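Local coordinates for protein predicted ATPase of the ABC class (Vibrio vulnificus, PDB 5D6A) that probably hydrolyses ATP as an ABC-class ATPase, and binds the ATP analogue AMP-PNP in its nucleotide site, at residues 121-126 and 287-292; 216-219 and 225-228; 269-274 and 406-411. All blocks are in the same frame, centred on the assembly; numbering follows the deposited sequence.

Overall arrangement
Along the chain, contact 2 is nested within the loop closed by contact 1, and contact 3 opens later, its segments alternating with those of contact 1. Contact 1 joins the N-terminal family region to the P-loop region, while contacts 2 and 3 lie wholly within the latter. The centres of contacts 1 and 2 are about 12 Å apart, linked by a salt bridge between Asp289 and Arg218. Contacts 2 and 3, about 17 Å apart between centres, meet where Leu216 and Pro217 pack on helix 271-280. Both touch AMP-PNP, contact 2 at adenine and ribose, contact 3 at the phosphates. A continuous path therefore runs from the N-terminal region to the nucleotide.

Contact 1: 121-126 and 287-292; sequences HGQTVL and PGDGRE. Unlike the reference sequence in segment 287-292: Gly288 (reference Ser).
The side-chain amide of Gln123 meets the carboxylate of Asp289 with the two planes turned 42° apart, while the guanidinium of Arg291 takes that carboxylate at its edge, with Asp289 CG in its plane. Gln123 also reaches the guanidinium near its plane, CB lying 3.9 Å from NH2 of Arg291. The bond across the contact runs from Gln123 NE2 to Asp289 OD1, 2.7 Å long and nearly straight at 168°. The acceptor lies in the amide plane, but the donor comes to the anti side of OD1, 33° out of the carboxylate plane. That leaves the syn side of OD1 to Arg291, whose NH2 is 3.1 Å away; NE of Arg291 completes a side-on salt bridge to Asp289 OD2 at 2.9 Å. With Asp289 CG anti to the backbone N and the arginine chain bent at its third torsion, the guanidinium edge and the carboxylate meet, although the two residues lie only two positions apart in the chain.

Gln123 sits in a type II' beta turn from His121 to Thr124, which leads into a short, weakly bonded strand about 124-125. This strand pairs antiparallel with 284-285, just ahead of the loop 287-292, and so ties the N-terminal region to the P-loop region. The turn is closed on His121 O, which accepts from both Thr124 N and, at 2.9 Å, Thr124 OG1. Across in the loop, Glu292 OE1 accepts from Gly290 N at 2.8 Å through its syn lone pair. Asp289 OD1 has a further salt-bridge partner in Arg218, and Arg291 NH1 has its own in Asp224.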
ATOM      1  N   HIS A 121      14.127  14.013  -7.137  1.00 48.07           N
ATOM      2  CA  HIS A 121      14.071  12.743  -6.413  1.00 49.87           C
ATOM      3  C   HIS A 121      14.226  12.872  -4.902  1.00 49.02           C
ATOM      4  O   HIS A 121      14.836  12.016  -4.256  1.00 51.08           O
ATOM      5  CB  HIS A 121      15.132  11.808  -6.987  1.00 50.98           C
ATOM      6  CG  HIS A 121      15.110  11.752  -8.479  1.00 52.30           C
ATOM      7  ND1 HIS A 121      15.868  12.597  -9.260  1.00 52.36           N
ATOM      8  CD2 HIS A 121      14.374  11.006  -9.337  1.00 53.73           C
ATOM      9  CE1 HIS A 121      15.623  12.352 -10.533  1.00 53.83           C
ATOM     10  NE2 HIS A 121      14.721  11.389 -10.608  1.00 54.33           N
ATOM     11  N   GLY A 122      13.654  13.937  -4.347  1.00 46.04           N
ATOM     12  CA  GLY A 122      13.675  14.164  -2.906  1.00 44.68           C
ATOM     13  C   GLY A 122      15.045  14.163  -2.258  1.00 42.58           C
ATOM     14  O   GLY A 122      15.930  14.929  -2.647  1.00 41.08           O
ATOM     15  N   GLN A 123      15.216  13.283  -1.275  1.00 41.72           N
ATOM     16  CA  GLN A 123      16.460  13.194  -0.509  1.00 41.41           C
ATOM     17  C   GLN A 123      17.574  12.382  -1.165  1.00 39.98           C
ATOM     18  O   GLN A 123      18.685  12.329  -0.634  1.00 40.03           O
ATOM     19  CB  GLN A 123      16.162  12.604   0.874  1.00 42.45           C
ATOM     20  CG  GLN A 123      15.151  13.408   1.663  1.00 43.80           C
ATOM     21  CD  GLN A 123      15.634  14.808   1.958  1.00 43.94           C
ATOM     22  OE1 GLN A 123      15.040  15.785   1.508  1.00 44.95           O
ATOM     23  NE2 GLN A 123      16.741  14.913   2.682  1.00 43.91           N
ATOM     24  N   THR A 124      17.296  11.761  -2.307  1.00 38.79           N
ATOM     25  CA  THR A 124      18.300  10.935  -2.981  1.00 38.96           C
ATOM     26  C   THR A 124      18.872  11.566  -4.243  1.00 37.96           C
ATOM     27  O   THR A 124      18.306  12.500  -4.806  1.00 38.04           O
ATOM     28  CB  THR A 124      17.728   9.552  -3.366  1.00 39.22           C
ATOM     29  OG1 THR A 124      16.579   9.723  -4.203  1.00 39.00           O
ATOM     30  CG2 THR A 124      17.340   8.759  -2.126  1.00 40.72           C
ATOM     31  N   VAL A 125      20.013  11.032  -4.665  1.00 38.27           N
ATOM     32  CA  VAL A 125      20.693  11.456  -5.875  1.00 38.86           C
ATOM     33  C   VAL A 125      20.719  10.234  -6.783  1.00 39.43           C
ATOM     34  O   VAL A 125      21.481   9.294  -6.551  1.00 40.80           O
ATOM     35  CB  VAL A 125      22.128  11.920  -5.581  1.00 39.96           C
ATOM     36  CG1 VAL A 125      22.835  12.322  -6.871  1.00 40.04           C
ATOM     37  CG2 VAL A 125      22.113  13.069  -4.582  1.00 40.57           C
ATOM     38  N   LEU A 126      19.879  10.243  -7.810  1.00 38.59           N
ATOM     39  CA  LEU A 126      19.772   9.110  -8.716  1.00 38.88           C
ATOM     40  C   LEU A 126      20.316   9.417 -10.099  1.00 38.23           C
ATOM     41  O   LEU A 126      20.466  10.576 -10.480  1.00 37.71           O
ATOM     42  CB  LEU A 126      18.303   8.694  -8.840  1.00 39.79           C
ATOM     43  CG  LEU A 126      17.579   8.325  -7.541  1.00 40.22           C
ATOM     44  CD1 LEU A 126      16.107   8.066  -7.812  1.00 40.96           C
ATOM     45  CD2 LEU A 126      18.221   7.119  -6.871  1.00 41.07           C
ATOM     46  N   PRO A 287      23.395  16.328   0.768  1.00 39.34           N
ATOM     47  CA  PRO A 287      24.004  16.847   1.989  1.00 39.56           C
ATOM     48  C   PRO A 287      22.956  17.313   2.997  1.00 39.02           C
ATOM     49  O   PRO A 287      21.882  17.775   2.606  1.00 38.53           O
ATOM     50  CB  PRO A 287      24.832  18.039   1.493  1.00 41.29           C
ATOM     51  CG  PRO A 287      25.076  17.772   0.050  1.00 41.09           C
ATOM     52  CD  PRO A 287      23.860  17.051  -0.431  1.00 40.23           C
ATOM     53  N   GLY A 288      23.270  17.173   4.280  1.00 39.23           N
ATOM     54  CA  GLY A 288      22.363  17.577   5.352  1.00 39.91           C
ATOM     55  C   GLY A 288      21.231  16.595   5.602  1.00 39.54           C
ATOM     56  O   GLY A 288      20.472  16.750   6.562  1.00 39.00           O
ATOM     57  N   ASP A 289      21.124  15.579   4.745  1.00 38.95           N
ATOM     58  CA  ASP A 289      20.073  14.574   4.866  1.00 38.53           C
ATOM     59  C   ASP A 289      20.210  13.737   6.131  1.00 38.59           C
ATOM     60  O   ASP A 289      19.216  13.223   6.646  1.00 38.12           O
ATOM     61  CB  ASP A 289      20.113  13.630   3.670  1.00 38.01           C
ATOM     62  CG  ASP A 289      19.105  12.510   3.786  1.00 37.69           C
ATOM     63  OD1 ASP A 289      17.903  12.795   3.961  1.00 37.80           O
ATOM     64  OD2 ASP A 289      19.516  11.337   3.687  1.00 39.31           O
ATOM     65  N   GLY A 290      21.445  13.583   6.606  1.00 38.46           N
ATOM     66  CA  GLY A 290      21.723  12.789   7.797  1.00 38.82           C
ATOM     67  C   GLY A 290      22.255  11.405   7.459  1.00 39.55           C
ATOM     68  O   GLY A 290      22.866  10.750   8.304  1.00 40.38           O
ATOM     69  N   ARG A 291      22.030  10.962   6.221  1.00 39.51           N
ATOM     70  CA  ARG A 291      22.478   9.644   5.768  1.00 38.75           C
ATOM     71  C   ARG A 291      23.506   9.712   4.633  1.00 38.93           C
ATOM     72  O   ARG A 291      23.965   8.672   4.158  1.00 37.88           O
ATOM     73  CB  ARG A 291      21.267   8.836   5.289  1.00 38.11           C
ATOM     74  CG  ARG A 291      20.227   8.573   6.366  1.00 38.30           C
ATOM     75  CD  ARG A 291      18.922   8.060   5.777  1.00 37.84           C
ATOM     76  NE  ARG A 291      18.269   9.084   4.958  1.00 38.27           N
ATOM     77  CZ  ARG A 291      17.087   8.946   4.361  1.00 37.71           C
ATOM     78  NH1 ARG A 291      16.388   7.821   4.478  1.00 36.50           N
ATOM     79  NH2 ARG A 291      16.595   9.952   3.645  1.00 38.61           N
ATOM     80  N   GLU A 292      23.883  10.921   4.211  1.00 39.75           N
ATOM     81  CA  GLU A 292      24.828  11.071   3.088  1.00 40.19           C
ATOM     82  C   GLU A 292      26.221  10.458   3.311  1.00 40.70           C
ATOM     83  O   GLU A 292      27.044  10.459   2.401  1.00 40.51           O
ATOM     84  CB  GLU A 292      24.965  12.537   2.625  1.00 41.83           C
ATOM     85  CG  GLU A 292      25.656  13.514   3.578  1.00 42.86           C
ATOM     86  CD  GLU A 292      24.800  13.955   4.749  1.00 43.67           C
ATOM     87  OE1 GLU A 292      23.775  13.302   5.045  1.00 42.73           O
ATOM     88  OE2 GLU A 292      25.163  14.971   5.379  1.00 45.68           O
TER

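Contact 2: 216-219 and 225-228; sequences LPRV and LPMK. With ANP (phosphoaminophosphonic acid-adenylate ester), chain C.
An antiparallel beta bridge closes the short excursion of the chain around strand 223-224 and presents one wall of the adenine pocket. Arg218 and Pro226 form its non-hydrogen-bonded pair, their CA atoms 4.2 Å apart and their side chains diverging. Backbone bonds flank the pair: Met227 N gives to Pro217 O at 3.0 Å, and Val219 N to Leu225 O at 2.9 Å.

Although its CB starts away from the partner segment, Arg218 folds back. Its bends at the second (-39°) and third (-61°) torsions lay the guanidinium over Pro226, whose CA sits 3.3 Å above the plane and offset toward its rim. Part of the group's rotation is fixed from its own segment, since Leu216 O lies at the edge, in plane, and accepts from Arg218 NH1 at 3.2 Å; seen from the carbonyl, that donor stands well above the plane. NH2 turns to partners beyond the two segments, the carboxylate of Asp289 and the carbonyl oxygen of Asp224, and Arg291 brings a like charge close by, which the shared aspartate would be expected to offset.

On the nucleotide side, Pro217 and Met227 (selenomethionine in this crystal) stand side by side. The proline packs over a face of the purine, while its other neighbours include Thr273 of helix 271-280 and Ala230. Met227 keeps CG anti to the backbone N (179°) and bends only at its last torsion, which carries SE above the N3 rim of the adenine and turns the methyl toward the sugar. Pro217 CG is 3.5 Å from C5 of AMP-PNP, and Met227 CE 3.4 Å from the ribose O2'.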
ATOM      1  N   LEU A 216      19.937   9.139  11.786  1.00 39.44           N
ATOM      2  CA  LEU A 216      19.157   8.043  11.209  1.00 38.39           C
ATOM      3  C   LEU A 216      17.629   8.250  11.185  1.00 38.75           C
ATOM      4  O   LEU A 216      17.009   8.067  10.140  1.00 37.96           O
ATOM      5  CB  LEU A 216      19.491   6.737  11.942  1.00 38.86           C
ATOM      6  CG  LEU A 216      20.983   6.410  12.083  1.00 38.94           C
ATOM      7  CD1 LEU A 216      21.180   5.099  12.827  1.00 39.74           C
ATOM      8  CD2 LEU A 216      21.668   6.363  10.730  1.00 38.12           C
ATOM      9  N   PRO A 217      17.017   8.637  12.323  1.00 39.62           N
ATOM     10  CA  PRO A 217      15.556   8.794  12.333  1.00 40.68           C
ATOM     11  C   PRO A 217      15.038   9.925  11.448  1.00 40.39           C
ATOM     12  O   PRO A 217      15.693  10.963  11.326  1.00 39.49           O
ATOM     13  CB  PRO A 217      15.254   9.113  13.799  1.00 42.56           C
ATOM     14  CG  PRO A 217      16.481   9.798  14.277  1.00 42.56           C
ATOM     15  CD  PRO A 217      17.613   9.077  13.597  1.00 40.86           C
ATOM     16  N   ARG A 218      13.862   9.713  10.850  1.00 39.91           N
ATOM     17  CA  ARG A 218      13.238  10.710   9.989  1.00 39.16           C
ATOM     18  C   ARG A 218      12.252  11.500  10.841  1.00 41.02           C
ATOM     19  O   ARG A 218      11.973  11.110  11.974  1.00 41.86           O
ATOM     20  CB  ARG A 218      12.518  10.053   8.804  1.00 38.67           C
ATOM     21  CG  ARG A 218      13.274   8.909   8.129  1.00 37.56           C
ATOM     22  CD  ARG A 218      14.774   9.154   8.006  1.00 36.83           C
ATOM     23  NE  ARG A 218      15.127  10.327   7.218  1.00 36.34           N
ATOM     24  CZ  ARG A 218      16.347  10.859   7.174  1.00 36.43           C
ATOM     25  NH1 ARG A 218      17.337  10.351   7.903  1.00 36.86           N
ATOM     26  NH2 ARG A 218      16.577  11.925   6.420  1.00 36.81           N
ATOM     27  N   VAL A 219      11.718  12.600  10.313  1.00 41.53           N
ATOM     28  CA  VAL A 219      10.780  13.415  11.097  1.00 44.41           C
ATOM     29  C   VAL A 219       9.545  12.606  11.481  1.00 45.71           C
ATOM     30  O   VAL A 219       9.031  12.735  12.594  1.00 48.24           O
ATOM     31  CB  VAL A 219      10.347  14.726  10.383  1.00 45.20           C
ATOM     32  CG1 VAL A 219      11.561  15.568  10.019  1.00 44.63           C
ATOM     33  CG2 VAL A 219       9.516  14.447   9.144  1.00 44.95           C
ATOM     34  N   LEU A 225      12.542  13.184   5.323  1.00 37.27           N
ATOM     35  CA  LEU A 225      13.493  14.192   5.817  1.00 38.08           C
ATOM     36  C   LEU A 225      13.978  13.798   7.207  1.00 38.72           C
ATOM     37  O   LEU A 225      13.284  13.074   7.914  1.00 39.79           O
ATOM     38  CB  LEU A 225      12.855  15.587   5.845  1.00 39.62           C
ATOM     39  CG  LEU A 225      12.694  16.320   4.507  1.00 39.26           C
ATOM     40  CD1 LEU A 225      11.995  15.471   3.459  1.00 38.73           C
ATOM     41  CD2 LEU A 225      11.941  17.623   4.729  1.00 41.18           C
ATOM     42  N   PRO A 226      15.161  14.288   7.613  1.00 39.34           N
ATOM     43  CA  PRO A 226      15.726  13.915   8.912  1.00 40.32           C
ATOM     44  C   PRO A 226      15.108  14.617  10.112  1.00 43.08           C
ATOM     45  O   PRO A 226      14.657  15.756  10.008  1.00 43.31           O
ATOM     46  CB  PRO A 226      17.184  14.343   8.784  1.00 39.59           C
ATOM     47  CG  PRO A 226      17.135  15.525   7.882  1.00 39.44           C
ATOM     48  CD  PRO A 226      16.019  15.258   6.907  1.00 39.25           C
HETATM   49  N   MSE A 227      15.118  13.927  11.248  1.00 45.74           N
HETATM   50  CA  MSE A 227      14.602  14.468  12.498  1.00 49.69           C
HETATM   51  C   MSE A 227      15.604  15.442  13.045  1.00 52.71           C
HETATM   52  O   MSE A 227      16.797  15.134  13.114  1.00 51.42           O
HETATM   53  CB  MSE A 227      14.431  13.329  13.499  1.00 50.43           C
HETATM   54  CG  MSE A 227      13.906  13.790  14.858  1.00 52.72           C
HETATM   55 SE   MSE A 227      13.979  12.280  16.122  1.00 53.94          SE
HETATM   56  CE  MSE A 227      12.274  11.438  15.605  1.00 53.14           C
ATOM     57  N   LYS A 228      15.140  16.631  13.424  1.00 57.46           N
ATOM     58  CA  LYS A 228      16.031  17.625  14.014  1.00 61.31           C
ATOM     59  C   LYS A 228      16.018  17.380  15.520  1.00 64.01           C
ATOM     60  O   LYS A 228      14.985  17.010  16.086  1.00 65.17           O
ATOM     61  CB  LYS A 228      15.597  19.059  13.683  1.00 63.96           C
ATOM     62  CG  LYS A 228      14.365  19.561  14.425  1.00 68.05           C
ATOM     63  CD  LYS A 228      14.095  21.026  14.112  1.00 71.09           C
ATOM     64  CE  LYS A 228      13.037  21.618  15.033  1.00 73.74           C
ATOM     65  NZ  LYS A 228      11.730  20.910  14.947  1.00 73.47           N
TER
HETATM   66  PG  ANP C 602      11.419  -2.642  15.193  1.00 71.51           P
HETATM   67  O1G ANP C 602      12.631  -2.919  14.339  1.00 74.06           O
HETATM   68  O2G ANP C 602      10.114  -2.708  14.433  1.00 68.07           O
HETATM   69  O3G ANP C 602      11.437  -3.420  16.487  1.00 69.16           O
HETATM   70  PB  ANP C 602      12.219  -0.460  17.193  1.00 53.29           P
HETATM   71  O1B ANP C 602      13.632  -0.948  17.298  1.00 55.36           O
HETATM   72  O2B ANP C 602      11.238  -0.922  18.246  1.00 54.93           O
HETATM   73  N3B ANP C 602      11.573  -0.950  15.635  1.00 63.32           N
HETATM   74  PA  ANP C 602      12.094   2.095  16.003  1.00 50.88           P
HETATM   75  O1A ANP C 602      13.428   2.482  15.425  1.00 51.22           O
HETATM   76  O2A ANP C 602      11.059   1.475  15.097  1.00 53.57           O
HETATM   77  O3A ANP C 602      12.316   1.145  17.282  1.00 50.93           O
HETATM   78  O5' ANP C 602      11.425   3.391  16.671  1.00 50.94           O
HETATM   79  C5' ANP C 602      12.149   4.182  17.602  1.00 50.24           C
HETATM   80  C4' ANP C 602      11.570   5.589  17.648  1.00 50.92           C
HETATM   81  O4' ANP C 602      12.573   6.481  18.141  1.00 50.02           O
HETATM   82  C3' ANP C 602      11.154   6.115  16.282  1.00 52.08           C
HETATM   83  O3' ANP C 602       9.974   6.923  16.402  1.00 52.69           O
HETATM   84  C2' ANP C 602      12.335   6.937  15.817  1.00 50.44           C
HETATM   85  O2' ANP C 602      11.925   8.063  15.033  1.00 51.17           O
HETATM   86  C1' ANP C 602      13.025   7.361  17.110  1.00 49.48           C
HETATM   87  N9  ANP C 602      14.502   7.286  16.999  1.00 50.15           N
HETATM   88  C8  ANP C 602      15.227   6.267  16.486  1.00 48.80           C
HETATM   89  N7  ANP C 602      16.553   6.553  16.546  1.00 49.02           N
HETATM   90  C5  ANP C 602      16.688   7.767  17.108  1.00 50.00           C
HETATM   91  C6  ANP C 602      17.811   8.664  17.465  1.00 50.74           C
HETATM   92  N6  ANP C 602      19.090   8.299  17.225  1.00 52.07           N
HETATM   93  N1  ANP C 602      17.515   9.854  18.037  1.00 53.35           N
HETATM   94  C2  ANP C 602      16.242  10.232  18.285  1.00 53.51           C
HETATM   95  N3  ANP C 602      15.179   9.458  17.980  1.00 53.15           N
HETATM   96  C4  ANP C 602      15.335   8.242  17.404  1.00 50.61           C

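Contact 3: 269-274 and 406-411; sequences HGKSTL and IIVMGG. With ANP (phosphoaminophosphonic acid-adenylate ester), chain C.
Lys271 leaves the helix start toward Val408 with CG beside its own backbone N, runs straight through the next bond, then bends twice, at the third (-65°) and fourth (-62°) torsions. The root of the side chain thus rests against the valine while the ammonium curls back to the phosphates. Val408 turns CG1 anti to its backbone N (169°), and this methyl meets Lys271 CB at 3.4 Å as the two side chains pass at a slant. Its other methyl, CG2, faces the backbone carbonyl of Lys271, and farther along the lysine CE lies 4.0 Å from Met409 O.

The sequence and the strand-loop-helix shape fit a P-loop (Walker A), with Gly270 at the N-cap of helix 271-280. In the mixed sheet of the P-loop region, strand 404-408 lies between 260-264, the strand leading into this loop, and 357-361, all three parallel; the end of 404-408 therefore borders the phosphate site.

AMP-PNP is held by backbone and side chain together. Its O1B accepts from Lys271 N at 2.6 Å and from Lys271 NZ at 3.0 Å, while the longer bond from NZ to O3G is weak. Gly270 N gives to the bridging O3A at 3.2 Å. Thr273 takes the alpha phosphate twice, through its backbone N and through OG1, the latter 2.6 Å from O1A. Val408 borders the gamma-phosphate end of the site, where the placement of the phosphate against Ser272 is doubtful. Lys271 NZ is also held by Gly266 O, a sodium ion lies about 4 Å from the lysine side chain, and Asp336 of the second subunit accepts a hydrogen bond from the nucleotide with its backbone O.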
ATOM      1  N   HIS A 269      13.611   1.187  20.661  1.00 57.30           N
ATOM      2  CA  HIS A 269      14.996   1.615  20.919  1.00 56.74           C
ATOM      3  C   HIS A 269      15.779   2.051  19.669  1.00 53.06           C
ATOM      4  O   HIS A 269      16.887   2.574  19.798  1.00 53.49           O
ATOM      5  CB  HIS A 269      15.761   0.533  21.690  1.00 58.48           C
ATOM      6  CG  HIS A 269      15.343   0.414  23.120  1.00 61.23           C
ATOM      7  ND1 HIS A 269      14.303  -0.391  23.529  1.00 63.23           N
ATOM      8  CD2 HIS A 269      15.814   1.014  24.238  1.00 63.25           C
ATOM      9  CE1 HIS A 269      14.155  -0.289  24.837  1.00 65.50           C
ATOM     10  NE2 HIS A 269      15.060   0.558  25.292  1.00 65.85           N
ATOM     11  N   GLY A 270      15.225   1.828  18.476  1.00 49.51           N
ATOM     12  CA  GLY A 270      15.878   2.266  17.236  1.00 47.80           C
ATOM     13  C   GLY A 270      16.445   1.197  16.315  1.00 46.21           C
ATOM     14  O   GLY A 270      17.346   1.484  15.532  1.00 45.48           O
ATOM     15  N   LYS A 271      15.917  -0.022  16.387  1.00 46.18           N
ATOM     16  CA  LYS A 271      16.410  -1.122  15.552  1.00 45.04           C
ATOM     17  C   LYS A 271      15.993  -0.949  14.096  1.00 45.21           C
ATOM     18  O   LYS A 271      16.826  -1.060  13.197  1.00 44.77           O
ATOM     19  CB  LYS A 271      15.928  -2.476  16.076  1.00 45.28           C
ATOM     20  CG  LYS A 271      16.319  -2.758  17.522  1.00 46.57           C
ATOM     21  CD  LYS A 271      15.887  -4.146  17.985  1.00 47.30           C
ATOM     22  CE  LYS A 271      14.376  -4.328  18.024  1.00 47.30           C
ATOM     23  NZ  LYS A 271      13.717  -3.399  18.981  1.00 48.28           N
ATOM     24  N   SER A 272      14.708  -0.689  13.863  1.00 46.82           N
ATOM     25  CA  SER A 272      14.212  -0.477  12.499  1.00 45.62           C
ATOM     26  C   SER A 272      14.819   0.764  11.886  1.00 43.96           C
ATOM     27  O   SER A 272      15.158   0.767  10.707  1.00 44.84           O
ATOM     28  CB  SER A 272      12.691  -0.350  12.457  1.00 48.15           C
ATOM     29  OG  SER A 272      12.064  -1.603  12.637  1.00 51.62           O
ATOM     30  N   THR A 273      14.950   1.821  12.684  1.00 43.25           N
ATOM     31  CA  THR A 273      15.521   3.074  12.201  1.00 42.02           C
ATOM     32  C   THR A 273      16.933   2.849  11.660  1.00 41.54           C
ATOM     33  O   THR A 273      17.310   3.421  10.633  1.00 41.71           O
ATOM     34  CB  THR A 273      15.542   4.144  13.305  1.00 42.65           C
ATOM     35  OG1 THR A 273      14.205   4.383  13.759  1.00 42.65           O
ATOM     36  CG2 THR A 273      16.138   5.447  12.787  1.00 42.00           C
ATOM     37  N   LEU A 274      17.707   2.015  12.349  1.00 41.35           N
ATOM     38  CA  LEU A 274      19.057   1.697  11.904  1.00 41.36           C
ATOM     39  C   LEU A 274      18.997   0.886  10.612  1.00 41.41           C
ATOM     40  O   LEU A 274      19.694   1.197   9.647  1.00 41.59           O
ATOM     41  CB  LEU A 274      19.825   0.920  12.981  1.00 41.70           C
ATOM     42  CG  LEU A 274      21.220   0.404  12.592  1.00 41.06           C
ATOM     43  CD1 LEU A 274      22.112   1.524  12.081  1.00 40.79           C
ATOM     44  CD2 LEU A 274      21.875  -0.302  13.766  1.00 42.56           C
ATOM     45  N   ILE A 406      21.601  -9.147   7.550  1.00 40.78           N
ATOM     46  CA  ILE A 406      21.437  -8.280   8.707  1.00 41.25           C
ATOM     47  C   ILE A 406      19.986  -8.436   9.146  1.00 42.21           C
ATOM     48  O   ILE A 406      19.070  -8.243   8.340  1.00 40.22           O
ATOM     49  CB  ILE A 406      21.760  -6.815   8.369  1.00 39.90           C
ATOM     50  CG1 ILE A 406      23.121  -6.728   7.668  1.00 39.51           C
ATOM     51  CG2 ILE A 406      21.743  -5.965   9.632  1.00 40.77           C
ATOM     52  CD1 ILE A 406      23.517  -5.330   7.253  1.00 39.17           C
ATOM     53  N   ILE A 407      19.774  -8.791  10.414  1.00 44.45           N
ATOM     54  CA  ILE A 407      18.420  -9.041  10.912  1.00 45.95           C
ATOM     55  C   ILE A 407      18.071  -8.304  12.204  1.00 47.78           C
ATOM     56  O   ILE A 407      18.803  -8.377  13.190  1.00 48.93           O
ATOM     57  CB  ILE A 407      18.209 -10.549  11.179  1.00 47.17           C
ATOM     58  CG1 ILE A 407      18.730 -11.379  10.007  1.00 47.15           C
ATOM     59  CG2 ILE A 407      16.738 -10.858  11.445  1.00 47.85           C
ATOM     60  CD1 ILE A 407      18.552 -12.869  10.186  1.00 48.41           C
ATOM     61  N   VAL A 408      16.940  -7.601  12.185  1.00 48.40           N
ATOM     62  CA  VAL A 408      16.428  -6.926  13.368  1.00 51.11           C
ATOM     63  C   VAL A 408      15.572  -7.968  14.067  1.00 54.50           C
ATOM     64  O   VAL A 408      14.619  -8.477  13.479  1.00 53.37           O
ATOM     65  CB  VAL A 408      15.570  -5.697  13.013  1.00 50.65           C
ATOM     66  CG1 VAL A 408      14.841  -5.175  14.243  1.00 52.65           C
ATOM     67  CG2 VAL A 408      16.431  -4.606  12.395  1.00 49.86           C
HETATM   68  N   MSE A 409      15.911  -8.292  15.313  1.00 59.94           N
HETATM   69  CA  MSE A 409      15.191  -9.332  16.047  1.00 64.64           C
HETATM   70  C   MSE A 409      14.458  -8.811  17.254  1.00 68.08           C
HETATM   71  O   MSE A 409      13.468  -8.094  17.115  1.00 69.43           O
HETATM   72  CB  MSE A 409      16.201 -10.409  16.418  1.00 68.21           C
HETATM   73  CG  MSE A 409      16.820 -11.033  15.173  1.00 69.65           C
HETATM   74 SE   MSE A 409      16.584 -12.982  15.223  1.00 78.08          SE
HETATM   75  CE  MSE A 409      17.518 -13.338  16.925  1.00 78.86           C
ATOM     76  N   GLY A 410      14.922  -9.177  18.448  1.00 72.12           N
ATOM     77  CA  GLY A 410      14.269  -8.762  19.684  1.00 76.67           C
ATOM     78  C   GLY A 410      13.167  -9.715  20.118  1.00 80.08           C
ATOM     79  O   GLY A 410      12.494  -9.469  21.120  1.00 83.10           O
ATOM     80  N   GLY A 411      12.984 -10.804  19.368  1.00 80.83           N
ATOM     81  CA  GLY A 411      11.954 -11.800  19.675  1.00 84.44           C
ATOM     82  C   GLY A 411      12.546 -13.177  19.915  1.00 87.35           C
ATOM     83  O   GLY A 411      12.564 -13.665  21.045  1.00 90.34           O
TER
HETATM   84  PG  ANP C 602      11.419  -2.642  15.193  1.00 71.51           P
HETATM   85  O1G ANP C 602      12.631  -2.919  14.339  1.00 74.06           O
HETATM   86  O2G ANP C 602      10.114  -2.708  14.433  1.00 68.07           O
HETATM   87  O3G ANP C 602      11.437  -3.420  16.487  1.00 69.16           O
HETATM   88  PB  ANP C 602      12.219  -0.460  17.193  1.00 53.29           P
HETATM   89  O1B ANP C 602      13.632  -0.948  17.298  1.00 55.36           O
HETATM   90  O2B ANP C 602      11.238  -0.922  18.246  1.00 54.93           O
HETATM   91  N3B ANP C 602      11.573  -0.950  15.635  1.00 63.32           N
HETATM   92  PA  ANP C 602      12.094   2.095  16.003  1.00 50.88           P
HETATM   93  O1A ANP C 602      13.428   2.482  15.425  1.00 51.22           O
HETATM   94  O2A ANP C 602      11.059   1.475  15.097  1.00 53.57           O
HETATM   95  O3A ANP C 602      12.316   1.145  17.282  1.00 50.93           O
HETATM   96  O5' ANP C 602      11.425   3.391  16.671  1.00 50.94           O
HETATM   97  C5' ANP C 602      12.149   4.182  17.602  1.00 50.24           C
HETATM   98  C4' ANP C 602      11.570   5.589  17.648  1.00 50.92           C
HETATM   99  O4' ANP C 602      12.573   6.481  18.141  1.00 50.02           O
HETATM  100  C3' ANP C 602      11.154   6.115  16.282  1.00 52.08           C
HETATM  101  O3' ANP C 602       9.974   6.923  16.402  1.00 52.69           O
HETATM  102  C2' ANP C 602      12.335   6.937  15.817  1.00 50.44           C
HETATM  103  O2' ANP C 602      11.925   8.063  15.033  1.00 51.17           O
HETATM  104  C1' ANP C 602      13.025   7.361  17.110  1.00 49.48           C
HETATM  105  N9  ANP C 602      14.502   7.286  16.999  1.00 50.15           N
HETATM  106  C8  ANP C 602      15.227   6.267  16.486  1.00 48.80           C
HETATM  107  N7  ANP C 602      16.553   6.553  16.546  1.00 49.02           N
HETATM  108  C5  ANP C 602      16.688   7.767  17.108  1.00 50.00           C
HETATM  109  C6  ANP C 602      17.811   8.664  17.465  1.00 50.74           C
HETATM  110  N6  ANP C 602      19.090   8.299  17.225  1.00 52.07           N
HETATM  111  N1  ANP C 602      17.515   9.854  18.037  1.00 53.35           N
HETATM  112  C2  ANP C 602      16.242  10.232  18.285  1.00 53.51           C
HETATM  113  N3  ANP C 602      15.179   9.458  17.980  1.00 53.15           N
HETATM  114  C4  ANP C 602      15.335   8.242  17.404  1.00 50.61           C